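Local structure of DUF269-containing protein (Cyanothece sp. ATCC 51142, 3NJ2) at residues I89-Y92 with F93-I96; D82-T85 with K86-L90. The protein is of unknown function but belongs to the DUF269 family and is associated with nitrogen fixation in this cyanobacterium. All blocks are in the same frame, centred on the assembly; numbering follows the deposited sequence.

Overall arrangement
Following the chain from the N terminus, the polypeptide enters helix 83-104 at Asp82, and contact 2 comes first: residues 82-85 meet 86-90 over the opening turns of this helix. Contact 1 takes over at once, with 89-92 meeting 93-96 on the next two turns, its centre about 10 Å from that of contact 2. Neither closes a loop, since each pair of segments is continuous. They overlap end to end, sharing Ile89 and Leu90, and also touch where NH1 of Arg94 packs on CD1 of Leu87. Together they carry the helix from its exposed start to the middle of the chain, between helices 35-46 and 147-167 and strand 109-114.

Contact 1: I89-Y92 with F93-I96; sequences ILCY and FRAI
Ile89-Tyr92 and Phe93-Ile96 are consecutive turns of one alpha-helix, joined by four i to i+4 bonds, from Phe93 N to Ile89 O at 3.1 Å through to Ile96 N to Tyr92 O. On one side Tyr92 and Phe93 form a T-shaped pair: the CD2-CE2 edge of Tyr92 points at the face of Phe93, planes at 90° and centroids 4.9 Å apart. CD1 of Ile96 lies over a face of the tyrosine ring, 4.1 Å from its centroid, a CH-pi contact. CG2 of Ile89 runs alongside Phe93 and meets the edge of that ring at CE2, 3.7 Å away. Another flank pairs Leu90 with Arg94. Extended from CG to NE, the arginine chain runs back past Leu90 O and lays its guanidinium flat against the leucine, with Leu90 CG 3.3 Å from Arg94 CZ and over the group's centre. Cys91 SG lies at the edge of the group, near its plane, a loose 4.3 Å from Arg94 NH1. Arg94 also makes a cation-pi contact with Tyr47. Around the helix, Cys91, Ala95 and Ile96 pack on helix 35-46, Tyr92 and Ile96 on helix 147-167, and Ile89, Leu90 and Phe93 on strand 109-114.

Contact 2: D82-T85 with K86-L90; sequences DPTT and KLRIL
Thr85 and Arg88 meet side chain to side chain at the start of helix 83-104, where the arginine folds back over the first turn. Its chain bends at chi3 (-62°), which brings the guanidinium round so that one face lies over Thr85 CA, displaced toward the rim of the group. NH2 then comes 3.1 Å from Thr85 OG1, while NH1 packs against the methyl CG2 of Thr84.

The tight part is the backbone and the buried flank. Lys86 N bonds to Asp82 O at 2.9 Å, almost straight at 170°, and bonds from Leu87 to Pro83, Arg88 to Thr84 and Ile89 to Thr85 continue the winding. On the buried flank, CG1 of Ile89 sits 3.3 Å from Thr85 O, and beyond this turn the isoleucine side chain reaches Ile81 and Phe142.

The loose part is the exposed N-terminal end: Asp82, Pro83 and Thr84. A water sits between Asp82, Thr85 and Arg88: it accepts from Arg88 NH1 at 3.1 Å, in the guanidinium plane, and is hydrogen-bonded to Thr85 OG1, with a weak, long bond to Asp82 OD2. That OD2 and Arg88 NH1, 5.7 Å apart, form no direct salt bridge. Lys86 runs off, extended, in a different direction from the water.

Asp82 is the N-cap of the helix. Its OD2 provides an acceptor for amides that have no preceding turn to bond to, well for Thr85 N at 3.1 Å, on the anti side of the carboxylate and 25° out of its plane, and only weakly for Thr84 N. An aspartate N-cap followed by proline at the first helical position is a classic helix start, with the negative charge probably favoured by the helix dipole.

Contact 1: I89-Y92 with F93-I96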
loop_
_atom_site.group_PDB
_atom_site.type_symbol
_atom_site.label_atom_id
_atom_site.label_comp_id
_atom_site.label_asym_id
_atom_site.label_seq_id
_atom_site.Cartn_x
_atom_site.Cartn_y
_atom_site.Cartn_z
ATOM N N ILE B 89 4.473 -5.100 -12.043
ATOM C CA ILE B 89 5.107 -4.928 -10.751
ATOM C C ILE B 89 4.260 -5.654 -9.698
ATOM O O ILE B 89 4.905 -6.310 -8.825
ATOM C CB ILE B 89 5.079 -3.436 -10.375
ATOM C CG1 ILE B 89 5.811 -2.645 -11.402
ATOM C CG2 ILE B 89 5.714 -3.207 -8.939
ATOM C CD1 ILE B 89 5.730 -1.120 -11.224
ATOM N N LEU B 90 2.908 -5.654 -9.733
ATOM C CA LEU B 90 2.101 -6.413 -8.763
ATOM C C LEU B 90 2.417 -7.905 -8.861
ATOM O O LEU B 90 2.658 -8.542 -7.821
ATOM C CB LEU B 90 0.637 -6.121 -9.042
ATOM C CG LEU B 90 -0.436 -6.289 -8.000
ATOM C CD1 LEU B 90 -0.001 -5.745 -6.635
ATOM C CD2 LEU B 90 -1.601 -5.454 -8.544
ATOM N N CYS B 91 2.594 -8.407 -10.080
ATOM C CA CYS B 91 2.859 -9.834 -10.231
ATOM C C CYS B 91 4.213 -10.261 -9.733
ATOM O O CYS B 91 4.347 -11.343 -9.102
ATOM C CB CYS B 91 2.689 -10.284 -11.681
ATOM S SG CYS B 91 0.880 -10.400 -12.159
ATOM N N TYR B 92 5.214 -9.389 -9.888
ATOM C CA TYR B 92 6.546 -9.576 -9.306
ATOM C C TYR B 92 6.466 -9.711 -7.816
ATOM O O TYR B 92 6.968 -10.727 -7.217
ATOM C CB TYR B 92 7.437 -8.384 -9.724
ATOM C CG TYR B 92 8.841 -8.413 -9.212
ATOM C CD1 TYR B 92 9.826 -9.251 -9.810
ATOM C CD2 TYR B 92 9.229 -7.585 -8.179
ATOM C CE1 TYR B 92 11.168 -9.254 -9.369
ATOM C CE2 TYR B 92 10.540 -7.553 -7.788
ATOM C CZ TYR B 92 11.493 -8.404 -8.380
ATOM O OH TYR B 92 12.773 -8.391 -7.910
ATOM N N PHE B 93 5.774 -8.784 -7.161
ATOM C CA PHE B 93 5.672 -8.870 -5.696
ATOM C C PHE B 93 4.794 -10.012 -5.216
ATOM O O PHE B 93 5.050 -10.549 -4.139
ATOM C CB PHE B 93 5.424 -7.490 -5.053
ATOM C CG PHE B 93 6.649 -6.594 -5.190
ATOM C CD1 PHE B 93 7.707 -6.784 -4.303
ATOM C CD2 PHE B 93 6.726 -5.556 -6.186
ATOM C CE1 PHE B 93 8.801 -6.054 -4.489
ATOM C CE2 PHE B 93 7.887 -4.827 -6.370
ATOM C CZ PHE B 93 8.929 -5.080 -5.496
ATOM N N ARG B 94 3.740 -10.330 -6.003
ATOM C CA ARG B 94 2.915 -11.525 -5.648
ATOM C C ARG B 94 3.709 -12.794 -5.801
ATOM O O ARG B 94 3.438 -13.801 -5.038
ATOM C CB ARG B 94 1.726 -11.618 -6.593
ATOM C CG ARG B 94 0.606 -10.555 -6.208
ATOM C CD ARG B 94 -0.345 -10.445 -7.432
ATOM N NE ARG B 94 -1.471 -9.584 -7.073
ATOM C CZ ARG B 94 -2.274 -8.970 -7.951
ATOM N NH1 ARG B 94 -2.069 -9.071 -9.275
ATOM N NH2 ARG B 94 -3.235 -8.193 -7.490
ATOM N N ALA B 95 4.623 -12.830 -6.739
ATOM C CA ALA B 95 5.469 -14.022 -6.984
ATOM C C ALA B 95 6.396 -14.229 -5.738
ATOM O O ALA B 95 6.620 -15.398 -5.274
ATOM C CB ALA B 95 6.221 -13.833 -8.261
ATOM N N ILE B 96 6.901 -13.090 -5.223
ATOM C CA ILE B 96 7.798 -13.094 -4.097
ATOM C C ILE B 96 6.953 -13.575 -2.890
ATOM O O ILE B 96 7.370 -14.506 -2.112
ATOM C CB ILE B 96 8.375 -11.681 -3.889
ATOM C CG1 ILE B 96 9.405 -11.467 -4.935
ATOM C CG2 ILE B 96 9.027 -11.593 -2.364
ATOM C CD1 ILE B 96 9.743 -9.995 -5.076
#

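Contact 2: D82-T85 with K86-L90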
loop_
_atom_site.group_PDB
_atom_site.type_symbol
_atom_site.label_atom_id
_atom_site.label_comp_id
_atom_site.label_asym_id
_atom_site.label_seq_id
_atom_site.Cartn_x
_atom_site.Cartn_y
_atom_site.Cartn_z
ATOM N N ASP B 82 1.331 3.110 -16.966
ATOM C CA ASP B 82 0.502 2.136 -17.710
ATOM C C ASP B 82 -0.061 0.996 -16.783
ATOM O O ASP B 82 0.731 0.379 -16.008
ATOM C CB ASP B 82 1.263 1.520 -18.839
ATOM C CG ASP B 82 0.435 0.509 -19.517
ATOM O OD1 ASP B 82 -0.578 0.905 -20.164
ATOM O OD2 ASP B 82 0.761 -0.672 -19.331
ATOM N N PRO B 83 -1.384 0.707 -16.831
ATOM C CA PRO B 83 -1.865 -0.361 -15.955
ATOM C C PRO B 83 -1.228 -1.704 -16.215
ATOM O O PRO B 83 -1.242 -2.492 -15.285
ATOM C CB PRO B 83 -3.373 -0.471 -16.274
ATOM C CG PRO B 83 -3.766 0.992 -16.492
ATOM C CD PRO B 83 -2.518 1.562 -17.274
ATOM N N THR B 84 -0.767 -2.000 -17.442
ATOM C CA THR B 84 -0.065 -3.280 -17.682
ATOM C C THR B 84 1.282 -3.350 -16.928
ATOM O O THR B 84 1.667 -4.408 -16.370
ATOM C CB THR B 84 0.094 -3.553 -19.165
ATOM O OG1 THR B 84 -1.225 -3.695 -19.704
ATOM C CG2 THR B 84 0.926 -4.773 -19.416
ATOM N N THR B 85 2.037 -2.246 -16.965
ATOM C CA THR B 85 3.324 -2.152 -16.260
ATOM C C THR B 85 3.027 -2.283 -14.751
ATOM O O THR B 85 3.762 -2.988 -14.029
ATOM C CB THR B 85 4.024 -0.818 -16.520
ATOM O OG1 THR B 85 4.397 -0.776 -17.914
ATOM C CG2 THR B 85 5.388 -0.797 -15.737
ATOM N N LYS B 86 1.991 -1.592 -14.276
ATOM C CA LYS B 86 1.587 -1.702 -12.864
ATOM C C LYS B 86 1.269 -3.164 -12.464
ATOM O O LYS B 86 1.735 -3.640 -11.418
ATOM C CB LYS B 86 0.438 -0.783 -12.533
ATOM C CG LYS B 86 0.033 -0.886 -11.141
ATOM C CD LYS B 86 -1.085 0.084 -10.827
ATOM C CE LYS B 86 -1.266 0.170 -9.336
ATOM N NZ LYS B 86 -2.190 1.341 -9.051
ATOM N N LEU B 87 0.573 -3.854 -13.375
ATOM C CA LEU B 87 0.246 -5.280 -13.177
ATOM C C LEU B 87 1.531 -6.123 -13.201
ATOM O O LEU B 87 1.634 -7.061 -12.366
ATOM C CB LEU B 87 -0.788 -5.708 -14.278
ATOM C CG LEU B 87 -1.237 -7.170 -14.015
ATOM C CD1 LEU B 87 -1.872 -7.494 -12.654
ATOM C CD2 LEU B 87 -2.307 -7.512 -15.063
ATOM N N ARG B 88 2.526 -5.806 -14.013
ATOM C CA ARG B 88 3.855 -6.492 -13.916
ATOM C C ARG B 88 4.486 -6.311 -12.570
ATOM O O ARG B 88 4.976 -7.266 -12.027
ATOM C CB ARG B 88 4.937 -6.125 -14.997
ATOM C CG ARG B 88 4.548 -6.693 -16.390
ATOM C CD ARG B 88 5.737 -6.715 -17.275
ATOM N NE ARG B 88 6.226 -5.323 -17.475
ATOM C CZ ARG B 88 5.670 -4.465 -18.338
ATOM N NH1 ARG B 88 4.624 -4.829 -19.096
ATOM N NH2 ARG B 88 6.142 -3.222 -18.459
ATOM N N ILE B 89 4.473 -5.100 -12.043
ATOM C CA ILE B 89 5.107 -4.928 -10.751
ATOM C C ILE B 89 4.260 -5.654 -9.698
ATOM O O ILE B 89 4.905 -6.310 -8.825
ATOM C CB ILE B 89 5.079 -3.436 -10.375
ATOM C CG1 ILE B 89 5.811 -2.645 -11.402
ATOM C CG2 ILE B 89 5.714 -3.207 -8.939
ATOM C CD1 ILE B 89 5.730 -1.120 -11.224
ATOM N N LEU B 90 2.908 -5.654 -9.733
ATOM C CA LEU B 90 2.101 -6.413 -8.763
ATOM C C LEU B 90 2.417 -7.905 -8.861
ATOM O O LEU B 90 2.658 -8.542 -7.821
ATOM C CB LEU B 90 0.637 -6.121 -9.042
ATOM C CG LEU B 90 -0.436 -6.289 -8.000
ATOM C CD1 LEU B 90 -0.001 -5.745 -6.635
ATOM C CD2 LEU B 90 -1.601 -5.454 -8.544
HETATM O O HOH W 1 3.597 -2.257 -20.533
#